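Local coordinates for protein translation elongation factor 1A (Methanosarcina mazei, PDB 3WND), which probably serves as a translation elongation factor related to SelB and EF-Tu and, in its GTP-bound form, binds cysteinyl-tRNA(Cys), at residues Tyr70-Ile78 with Leu353-Phe363; Leu188-His199 with Val210-Ser219. One frame throughout, in Å; residues are numbered along the deposited sequence.

Contact 1: Tyr70-Ile78 with Leu353-Phe363; sequences YPKTLKSLI and LLANLDLTQRF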
loop_
_atom_site.group_PDB
_atom_site.type_symbol
_atom_site.label_atom_id
_atom_site.label_comp_id
_atom_site.label_asym_id
_atom_site.label_seq_id
_atom_site.Cartn_x
_atom_site.Cartn_y
_atom_site.Cartn_z
ATOM N N TYR A 70 12.587 0.050 -0.852
ATOM C CA TYR A 70 12.593 -1.243 -0.135
ATOM C C TYR A 70 13.583 -2.110 -0.931
ATOM O O TYR A 70 13.512 -2.128 -2.176
ATOM C CB TYR A 70 11.147 -1.802 -0.154
ATOM C CG TYR A 70 11.111 -3.177 0.431
ATOM C CD1 TYR A 70 11.050 -3.359 1.847
ATOM C CD2 TYR A 70 11.346 -4.286 -0.397
ATOM C CE1 TYR A 70 11.140 -4.624 2.390
ATOM C CE2 TYR A 70 11.465 -5.585 0.166
ATOM C CZ TYR A 70 11.318 -5.744 1.526
ATOM O OH TYR A 70 11.433 -6.966 2.099
ATOM N N PRO A 71 14.437 -2.906 -0.241
ATOM C CA PRO A 71 14.328 -3.266 1.162
ATOM C C PRO A 71 15.024 -2.352 2.175
ATOM O O PRO A 71 14.992 -2.627 3.370
ATOM C CB PRO A 71 14.933 -4.666 1.179
ATOM C CG PRO A 71 15.946 -4.654 0.166
ATOM C CD PRO A 71 15.325 -3.867 -0.943
ATOM N N LYS A 72 15.657 -1.272 1.717
ATOM C CA LYS A 72 16.321 -0.371 2.698
ATOM C C LYS A 72 15.353 0.113 3.769
ATOM O O LYS A 72 15.686 0.049 4.962
ATOM C CB LYS A 72 16.926 0.834 1.980
ATOM C CG LYS A 72 17.562 1.888 2.907
ATOM C CD LYS A 72 17.952 3.139 2.090
ATOM C CE LYS A 72 16.877 4.254 2.060
ATOM N NZ LYS A 72 16.592 4.883 0.726
ATOM N N THR A 73 14.181 0.604 3.369
ATOM C CA THR A 73 13.182 1.047 4.346
ATOM C C THR A 73 11.873 0.212 4.163
ATOM O O THR A 73 11.475 -0.174 3.038
ATOM C CB THR A 73 12.763 2.529 4.207
ATOM O OG1 THR A 73 11.951 2.709 3.003
ATOM C CG2 THR A 73 13.943 3.421 4.178
ATOM N N LEU A 74 11.174 0.026 5.273
ATOM C CA LEU A 74 9.802 -0.494 5.231
ATOM C C LEU A 74 8.779 0.474 4.784
ATOM O O LEU A 74 7.794 0.108 4.138
ATOM C CB LEU A 74 9.404 -1.027 6.619
ATOM C CG LEU A 74 10.318 -2.169 7.134
ATOM C CD1 LEU A 74 9.811 -2.695 8.485
ATOM C CD2 LEU A 74 10.591 -3.317 6.168
ATOM N N LYS A 75 8.922 1.737 5.182
ATOM C CA LYS A 75 7.942 2.773 4.797
ATOM C C LYS A 75 7.683 2.771 3.277
ATOM O O LYS A 75 6.534 2.954 2.822
ATOM C CB LYS A 75 8.474 4.145 5.318
ATOM C CG LYS A 75 7.834 5.400 4.704
ATOM C CD LYS A 75 8.483 6.670 5.254
ATOM C CE LYS A 75 7.737 7.954 4.747
ATOM N NZ LYS A 75 8.094 9.240 5.453
ATOM N N SER A 76 8.750 2.535 2.468
ATOM C CA SER A 76 8.540 2.547 1.021
ATOM C C SER A 76 7.550 1.436 0.655
ATOM O O SER A 76 6.578 1.662 -0.106
ATOM C CB SER A 76 9.897 2.355 0.323
ATOM O OG SER A 76 9.723 2.239 -1.157
ATOM N N LEU A 77 7.802 0.238 1.173
ATOM C CA LEU A 77 6.917 -0.886 0.866
ATOM C C LEU A 77 5.490 -0.672 1.389
ATOM O O LEU A 77 4.507 -0.919 0.700
ATOM C CB LEU A 77 7.493 -2.164 1.500
ATOM C CG LEU A 77 6.667 -3.464 1.337
ATOM C CD1 LEU A 77 6.660 -3.934 -0.088
ATOM C CD2 LEU A 77 7.273 -4.514 2.277
ATOM N N ILE A 78 5.391 -0.271 2.655
ATOM C CA ILE A 78 4.072 -0.208 3.284
ATOM C C ILE A 78 3.279 0.933 2.679
ATOM O O ILE A 78 2.083 0.829 2.526
ATOM C CB ILE A 78 4.159 -0.172 4.809
ATOM C CG1 ILE A 78 4.924 -1.418 5.349
ATOM C CG2 ILE A 78 2.719 0.042 5.369
ATOM C CD1 ILE A 78 4.303 -2.737 4.858
ATOM N N LEU A 353 0.321 -2.250 11.475
ATOM C CA LEU A 353 1.413 -3.212 11.388
ATOM C C LEU A 353 2.509 -2.782 12.373
ATOM O O LEU A 353 2.747 -1.590 12.577
ATOM C CB LEU A 353 2.065 -3.181 10.047
ATOM C CG LEU A 353 1.330 -3.803 8.916
ATOM C CD1 LEU A 353 2.267 -3.828 7.640
ATOM C CD2 LEU A 353 0.737 -5.193 9.199
ATOM N N LEU A 354 3.119 -3.758 13.040
ATOM C CA LEU A 354 4.249 -3.454 13.931
ATOM C C LEU A 354 5.479 -4.180 13.408
ATOM O O LEU A 354 5.390 -5.341 12.985
ATOM C CB LEU A 354 3.943 -4.073 15.309
ATOM C CG LEU A 354 2.677 -3.433 15.949
ATOM C CD1 LEU A 354 2.319 -4.119 17.272
ATOM C CD2 LEU A 354 2.834 -1.913 16.145
ATOM N N ALA A 355 6.599 -3.479 13.501
ATOM C CA ALA A 355 7.865 -4.002 12.984
ATOM C C ALA A 355 8.950 -3.841 14.029
ATOM O O ALA A 355 8.821 -2.995 14.946
ATOM C CB ALA A 355 8.251 -3.310 11.651
ATOM N N ASN A 356 10.030 -4.628 13.865
ATOM C CA ASN A 356 11.278 -4.414 14.598
ATOM C C ASN A 356 12.359 -4.205 13.580
ATOM O O ASN A 356 12.712 -5.103 12.849
ATOM C CB ASN A 356 11.603 -5.616 15.552
ATOM C CG ASN A 356 12.881 -5.393 16.347
ATOM O OD1 ASN A 356 13.769 -4.608 15.941
ATOM N ND2 ASN A 356 13.045 -6.132 17.413
ATOM N N LEU A 357 12.747 -2.957 13.415
ATOM C CA LEU A 357 13.606 -2.591 12.306
ATOM C C LEU A 357 14.957 -3.193 12.397
ATOM O O LEU A 357 15.696 -3.102 11.411
ATOM C CB LEU A 357 13.750 -1.076 12.173
ATOM C CG LEU A 357 12.484 -0.234 12.054
ATOM C CD1 LEU A 357 12.719 1.233 12.057
ATOM C CD2 LEU A 357 11.768 -0.587 10.769
ATOM N N ASP A 358 15.310 -3.764 13.571
ATOM C CA ASP A 358 16.650 -4.330 13.750
ATOM C C ASP A 358 16.723 -5.793 13.438
ATOM O O ASP A 358 17.851 -6.375 13.428
ATOM C CB ASP A 358 17.090 -4.090 15.224
ATOM C CG ASP A 358 17.290 -2.651 15.512
ATOM O OD1 ASP A 358 17.655 -1.794 14.653
ATOM O OD2 ASP A 358 17.064 -2.401 16.656
ATOM N N LEU A 359 15.592 -6.388 13.078
ATOM C CA LEU A 359 15.640 -7.816 12.734
ATOM C C LEU A 359 15.937 -8.040 11.260
ATOM O O LEU A 359 15.985 -7.104 10.456
ATOM C CB LEU A 359 14.311 -8.492 13.137
ATOM C CG LEU A 359 14.037 -8.439 14.643
ATOM C CD1 LEU A 359 12.672 -9.029 15.016
ATOM C CD2 LEU A 359 15.172 -9.152 15.402
ATOM N N THR A 360 16.129 -9.306 10.882
ATOM C CA THR A 360 16.251 -9.599 9.441
ATOM C C THR A 360 14.911 -9.575 8.723
ATOM O O THR A 360 14.764 -8.927 7.672
ATOM C CB THR A 360 16.875 -11.020 9.239
ATOM O OG1 THR A 360 18.089 -11.081 9.973
ATOM C CG2 THR A 360 17.157 -11.317 7.770
ATOM N N GLN A 361 13.984 -10.321 9.258
ATOM C CA GLN A 361 12.576 -10.302 8.797
ATOM C C GLN A 361 11.987 -9.306 9.869
ATOM O O GLN A 361 11.877 -9.630 11.018
ATOM C CB GLN A 361 11.989 -11.712 8.899
ATOM C CG GLN A 361 10.616 -11.885 8.203
ATOM C CD GLN A 361 9.528 -11.038 8.825
ATOM O OE1 GLN A 361 9.190 -9.941 8.276
ATOM N NE2 GLN A 361 8.995 -11.498 9.978
ATOM N N ARG A 362 11.571 -8.138 9.393
ATOM C CA ARG A 362 11.290 -7.038 10.317
ATOM C C ARG A 362 9.833 -6.943 10.757
ATOM O O ARG A 362 9.512 -6.155 11.613
ATOM C CB ARG A 362 11.733 -5.714 9.692
ATOM C CG ARG A 362 13.225 -5.702 9.498
ATOM C CD ARG A 362 13.745 -4.588 8.592
ATOM N NE ARG A 362 13.532 -4.960 7.187
ATOM C CZ ARG A 362 13.922 -4.217 6.159
ATOM N NH1 ARG A 362 14.560 -3.008 6.321
ATOM N NH2 ARG A 362 13.651 -4.665 4.939
ATOM N N PHE A 363 8.932 -7.642 10.094
ATOM C CA PHE A 363 7.497 -7.534 10.451
ATOM C C PHE A 363 7.158 -8.450 11.581
ATOM O O PHE A 363 7.459 -9.647 11.556
ATOM C CB PHE A 363 6.595 -7.805 9.245
ATOM C CG PHE A 363 6.666 -6.698 8.230
ATOM C CD1 PHE A 363 6.025 -5.449 8.474
ATOM C CD2 PHE A 363 7.481 -6.820 7.100
ATOM C CE1 PHE A 363 6.192 -4.385 7.504
ATOM C CE2 PHE A 363 7.655 -5.772 6.180
ATOM C CZ PHE A 363 6.967 -4.564 6.360
#

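Contact 2: Leu188-His199 with Val210-Ser219; sequences LNSLPARIFIDH and VLGVVKQGIS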
loop_
_atom_site.group_PDB
_atom_site.type_symbol
_atom_site.label_atom_id
_atom_site.label_comp_id
_atom_site.label_asym_id
_atom_site.label_seq_id
_atom_site.Cartn_x
_atom_site.Cartn_y
_atom_site.Cartn_z
ATOM N N LEU A 188 -17.954 0.610 -1.398
ATOM C CA LEU A 188 -17.513 1.545 -0.372
ATOM C C LEU A 188 -17.976 2.971 -0.647
ATOM O O LEU A 188 -17.769 3.860 0.223
ATOM C CB LEU A 188 -15.978 1.510 -0.329
ATOM C CG LEU A 188 -15.283 0.174 0.034
ATOM C CD1 LEU A 188 -13.768 0.363 0.045
ATOM C CD2 LEU A 188 -15.819 -0.383 1.374
ATOM N N ASN A 189 -18.571 3.219 -1.826
ATOM C CA ASN A 189 -18.919 4.619 -2.198
ATOM C C ASN A 189 -19.929 5.185 -1.221
ATOM O O ASN A 189 -19.984 6.408 -1.097
ATOM C CB ASN A 189 -19.531 4.658 -3.600
ATOM C CG ASN A 189 -18.460 4.531 -4.696
ATOM O OD1 ASN A 189 -17.246 4.472 -4.437
ATOM N ND2 ASN A 189 -18.947 4.419 -5.945
ATOM N N SER A 190 -20.774 4.298 -0.601
ATOM C CA SER A 190 -21.866 4.795 0.307
ATOM C C SER A 190 -21.324 5.219 1.681
ATOM O O SER A 190 -22.087 5.776 2.475
ATOM C CB SER A 190 -22.922 3.725 0.469
ATOM O OG SER A 190 -22.332 2.500 0.803
ATOM N N LEU A 191 -20.033 4.951 1.969
ATOM C CA LEU A 191 -19.445 5.312 3.262
ATOM C C LEU A 191 -19.025 6.795 3.286
ATOM O O LEU A 191 -18.907 7.430 2.200
ATOM C CB LEU A 191 -18.210 4.481 3.548
ATOM C CG LEU A 191 -18.441 2.966 3.719
ATOM C CD1 LEU A 191 -17.178 2.188 3.906
ATOM C CD2 LEU A 191 -19.355 2.648 4.927
ATOM N N PRO A 192 -18.826 7.361 4.476
ATOM C CA PRO A 192 -18.219 8.716 4.521
ATOM C C PRO A 192 -16.864 8.754 3.852
ATOM O O PRO A 192 -16.106 7.785 3.979
ATOM C CB PRO A 192 -18.114 8.995 6.005
ATOM C CG PRO A 192 -19.239 8.158 6.644
ATOM C CD PRO A 192 -19.278 6.856 5.794
ATOM N N ALA A 193 -16.600 9.802 3.068
ATOM C CA ALA A 193 -15.331 9.889 2.386
ATOM C C ALA A 193 -14.108 9.947 3.292
ATOM O O ALA A 193 -14.075 10.667 4.326
ATOM C CB ALA A 193 -15.270 11.126 1.474
ATOM N N ARG A 194 -13.063 9.191 2.893
ATOM C CA ARG A 194 -11.738 9.377 3.497
ATOM C C ARG A 194 -10.731 9.373 2.381
ATOM O O ARG A 194 -10.852 8.498 1.469
ATOM C CB ARG A 194 -11.368 8.200 4.463
ATOM C CG ARG A 194 -12.406 7.975 5.527
ATOM C CD ARG A 194 -12.006 6.768 6.408
ATOM N NE ARG A 194 -10.859 7.037 7.271
ATOM C CZ ARG A 194 -9.923 6.105 7.597
ATOM N NH1 ARG A 194 -9.832 4.892 6.957
ATOM N NH2 ARG A 194 -8.966 6.401 8.493
ATOM N N ILE A 195 -9.761 10.278 2.457
ATOM C CA ILE A 195 -8.678 10.338 1.461
ATOM C C ILE A 195 -7.371 10.262 2.230
ATOM O O ILE A 195 -7.138 11.023 3.190
ATOM C CB ILE A 195 -8.770 11.665 0.632
ATOM C CG1 ILE A 195 -10.175 11.746 -0.076
ATOM C CG2 ILE A 195 -7.601 11.697 -0.435
ATOM C CD1 ILE A 195 -11.091 12.775 0.676
ATOM N N PHE A 196 -6.478 9.358 1.813
ATOM C CA PHE A 196 -5.120 9.281 2.442
ATOM C C PHE A 196 -4.151 10.034 1.548
ATOM O O PHE A 196 -4.189 9.905 0.365
ATOM C CB PHE A 196 -4.631 7.814 2.473
ATOM C CG PHE A 196 -5.229 6.958 3.573
ATOM C CD1 PHE A 196 -6.237 7.459 4.429
ATOM C CD2 PHE A 196 -4.781 5.654 3.728
ATOM C CE1 PHE A 196 -6.814 6.614 5.404
ATOM C CE2 PHE A 196 -5.362 4.839 4.717
ATOM C CZ PHE A 196 -6.353 5.316 5.515
ATOM N N ILE A 197 -3.377 10.921 2.121
ATOM C CA ILE A 197 -2.452 11.720 1.416
ATOM C C ILE A 197 -1.057 11.137 1.366
ATOM O O ILE A 197 -0.538 10.743 2.389
ATOM C CB ILE A 197 -2.350 13.092 2.161
ATOM C CG1 ILE A 197 -3.725 13.874 2.039
ATOM C CG2 ILE A 197 -1.164 13.877 1.600
ATOM C CD1 ILE A 197 -3.802 15.036 3.015
ATOM N N ASP A 198 -0.480 10.995 0.157
ATOM C CA ASP A 198 0.865 10.415 0.125
ATOM C C ASP A 198 1.925 11.480 -0.185
ATOM O O ASP A 198 3.138 11.258 0.086
ATOM C CB ASP A 198 1.000 9.195 -0.852
ATOM C CG ASP A 198 0.369 9.407 -2.162
ATOM O OD1 ASP A 198 0.857 10.218 -2.957
ATOM O OD2 ASP A 198 -0.588 8.700 -2.447
ATOM N N HIS A 199 1.485 12.630 -0.751
ATOM C CA HIS A 199 2.455 13.721 -1.041
ATOM C C HIS A 199 1.686 15.015 -0.888
ATOM O O HIS A 199 0.490 15.108 -1.126
ATOM C CB HIS A 199 2.992 13.652 -2.479
ATOM C CG HIS A 199 3.829 12.475 -2.744
ATOM N ND1 HIS A 199 3.266 11.227 -3.073
ATOM C CD2 HIS A 199 5.246 12.294 -2.711
ATOM C CE1 HIS A 199 4.305 10.305 -3.272
ATOM N NE2 HIS A 199 5.511 10.977 -3.081
ATOM N N VAL A 210 -2.411 18.268 -2.669
ATOM C CA VAL A 210 -2.033 16.991 -2.060
ATOM C C VAL A 210 -2.345 15.932 -3.101
ATOM O O VAL A 210 -3.257 16.092 -3.904
ATOM C CB VAL A 210 -2.803 16.714 -0.759
ATOM C CG1 VAL A 210 -2.419 17.734 0.323
ATOM C CG2 VAL A 210 -4.297 16.579 -1.025
ATOM N N LEU A 211 -1.557 14.873 -3.083
ATOM C CA LEU A 211 -1.807 13.682 -3.942
ATOM C C LEU A 211 -2.109 12.582 -2.945
ATOM O O LEU A 211 -1.492 12.435 -1.838
ATOM C CB LEU A 211 -0.583 13.293 -4.731
ATOM C CG LEU A 211 0.155 14.459 -5.427
ATOM C CD1 LEU A 211 1.343 13.916 -6.189
ATOM C CD2 LEU A 211 -0.779 15.230 -6.334
ATOM N N GLY A 212 -3.016 11.721 -3.393
ATOM C CA GLY A 212 -3.533 10.646 -2.528
ATOM C C GLY A 212 -4.506 9.744 -3.244
ATOM O O GLY A 212 -4.640 9.788 -4.461
ATOM N N VAL A 213 -5.240 8.979 -2.423
ATOM C CA VAL A 213 -6.194 8.021 -2.981
ATOM C C VAL A 213 -7.394 8.057 -2.076
ATOM O O VAL A 213 -7.256 8.173 -0.834
ATOM C CB VAL A 213 -5.572 6.591 -3.069
ATOM C CG1 VAL A 213 -5.129 6.087 -1.717
ATOM C CG2 VAL A 213 -6.480 5.621 -3.807
ATOM N N VAL A 214 -8.579 8.030 -2.692
ATOM C CA VAL A 214 -9.828 7.958 -1.897
ATOM C C VAL A 214 -9.985 6.471 -1.426
ATOM O O VAL A 214 -10.038 5.555 -2.258
ATOM C CB VAL A 214 -11.025 8.304 -2.783
ATOM C CG1 VAL A 214 -12.356 8.273 -1.978
ATOM C CG2 VAL A 214 -10.836 9.715 -3.420
ATOM N N LYS A 215 -9.967 6.313 -0.095
ATOM C CA LYS A 215 -10.007 4.992 0.532
ATOM C C LYS A 215 -11.441 4.463 0.606
ATOM O O LYS A 215 -11.643 3.266 0.529
ATOM C CB LYS A 215 -9.353 5.014 1.885
ATOM C CG LYS A 215 -7.848 5.356 1.884
ATOM C CD LYS A 215 -6.938 4.299 1.187
ATOM C CE LYS A 215 -6.914 2.917 1.871
ATOM N NZ LYS A 215 -5.898 1.883 1.383
ATOM N N GLN A 216 -12.396 5.358 0.798
ATOM C CA GLN A 216 -13.805 5.001 0.883
ATOM C C GLN A 216 -14.630 6.260 0.567
ATOM O O GLN A 216 -14.091 7.415 0.695
ATOM C CB GLN A 216 -14.171 4.367 2.256
ATOM C CG GLN A 216 -13.973 5.358 3.385
ATOM C CD GLN A 216 -14.365 4.777 4.724
ATOM O OE1 GLN A 216 -13.805 3.775 5.143
ATOM N NE2 GLN A 216 -15.347 5.424 5.390
ATOM N N GLY A 217 -15.907 6.046 0.259
ATOM C CA GLY A 217 -16.832 7.118 -0.007
ATOM C C GLY A 217 -16.592 7.705 -1.398
ATOM O O GLY A 217 -15.918 7.131 -2.251
ATOM N N ILE A 218 -17.186 8.874 -1.587
ATOM C CA ILE A 218 -16.980 9.646 -2.825
ATOM C C ILE A 218 -16.625 11.050 -2.379
ATOM O O ILE A 218 -17.423 11.717 -1.725
ATOM C CB ILE A 218 -18.222 9.698 -3.745
ATOM C CG1 ILE A 218 -18.683 8.286 -4.083
ATOM C CG2 ILE A 218 -17.908 10.524 -5.026
ATOM C CD1 ILE A 218 -19.884 8.195 -5.018
ATOM N N SER A 219 -15.398 11.503 -2.729
ATOM C CA SER A 219 -15.004 12.870 -2.355
ATOM C C SER A 219 -15.533 13.807 -3.453
ATOM O O SER A 219 -15.539 13.462 -4.617
ATOM C CB SER A 219 -13.451 12.949 -2.258
ATOM O OG SER A 219 -13.039 14.234 -1.983
HETATM O O HOH W 1 -18.892 9.599 0.573
HETATM O O HOH W 2 -11.118 3.821 4.691
#

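Contact 1: Tyr70-Ile78 with Leu353-Phe363
Tyr-70 meets Arg-362 obliquely: its ring atom CE1 lies 3.6 Å from Arg-362 NH2, with the ring and guanidinium planes 35° apart. The tyrosine is clamped within its own segment, Pro-71 CB lying over the centre of one face and Leu-77 CD2 nearer the rim of the other. Its hydroxyl bonds to Glu-102 of helix 98-109, the same carboxylate that forms a salt bridge with Arg-362.

After the cis peptide bond, the carbonyl of Pro-71 is gripped by both terminal nitrogens of the arginine. NH2 comes to Pro-71 O at 2.9 Å on a lone pair, while NH1 reaches that oxygen at 3.0 Å nearly along the C=O axis; both bonds lie in the guanidinium plane. The bend of the Arg-362 chain at CG-CD (chi3 -79°) turns the group to this carbonyl. With a methionine in place of Arg-362, Pro-71 O would probably be left without these two donors and Glu-102 without its positive mate.

Thr-73 caps the helix that follows, accepting from Ser-76 N. Leu-74 then spreads its two methyls: CD2 sits over the centre of the guanidinium face, 3.5 Å from Arg-362 CZ, and CD1 packs 3.6 Å from Ala-355 CB, with Leu-357 CD2 close by. Leu-77 CD2 touches Phe-363 at the far end of its ring. One turn on from Leu-74, Ile-78 CD1 touches both Leu-353 CD1 and Phe-363 CZ, at 3.6 Å each.

Here the start of helix 74-83 rests on the C-terminal beta barrel. Pro-71, just ahead of it, lies beside Arg-34, seen to bind GDP in another structure of this protein. The position, just after strand 61-66, is consistent with the switch II region of an EF-Tu-like GTPase docked on its third domain.

Contact 2: Leu188-His199 with Val210-Ser219
Phe-196 carries Lys-215 on one ring face, with CG of the lysine 3.5 Å from the ring centroid and only 10° off the normal, a CH-pi contact. Two bends in the Lys-215 chain (chi2 -66°, chi3 -64°) lay it over the ring before NZ leaves for Asn-82 O. Arg-194 NH2 lies at the Phe-196 edge, in plane, while Phe-196 CE1 rests over a face of the guanidinium. A water at the guanidinium edge links Arg-194 NH1 to Gln-216 OE1, and Arg-194 forms salt bridges with Glu-277 through NE and with Asp-350 through NH2. Gln-216 crosses over Arg-194 CD and sends NE2 to Pro-192 O at 2.9 Å, the acceptor in its amide plane.

The antiparallel pairing is bulged twice: Lys-215 and Gln-216 both face Arg-194, and Asp-198 and His-199 both face Leu-211, whose O takes both their amide hydrogens. At the second bulge Asp-198 OD1 meets the His-199 ring edge, 2.6 Å from ND1. Gly-217 N bonds to Leu-188 O at 2.9 Å, and a CB on this glycine would run into Ala-193 CA and Leu-191 O.

On the face opposite Arg-194, Phe-196 and Gln-216, Ile-197 CG2 touches Val-210 CB. This hairpin follows helix 167-187; strand 272-274 pairs with its first strand and strand 254-260 with its second, while Ile-218 and Asn-189 pack together against strand 248-250.

Overall arrangement
Contact 1 joins two domains, whereas contact 2 lies largely within one. Along the chain, Tyr-70-Ile-78 comes first, in the nucleotide-binding domain; both segments of contact 2 follow in the middle barrel, and Leu-353-Phe-363 returns much later in the C-terminal barrel. The two centres are 26 Å apart on opposite sides of the chain's centre, and the nearest atoms stay about 7 Å from each other. Helix 74-83 still serves both: its start belongs to contact 1, and Asn-82 near its end receives Lys-215 of contact 2. Together with the salt bridge from Arg-194 to Asp-350 in the C-terminal barrel, these contacts link all three domains, an arrangement consistent with an EF-Tu-like factor.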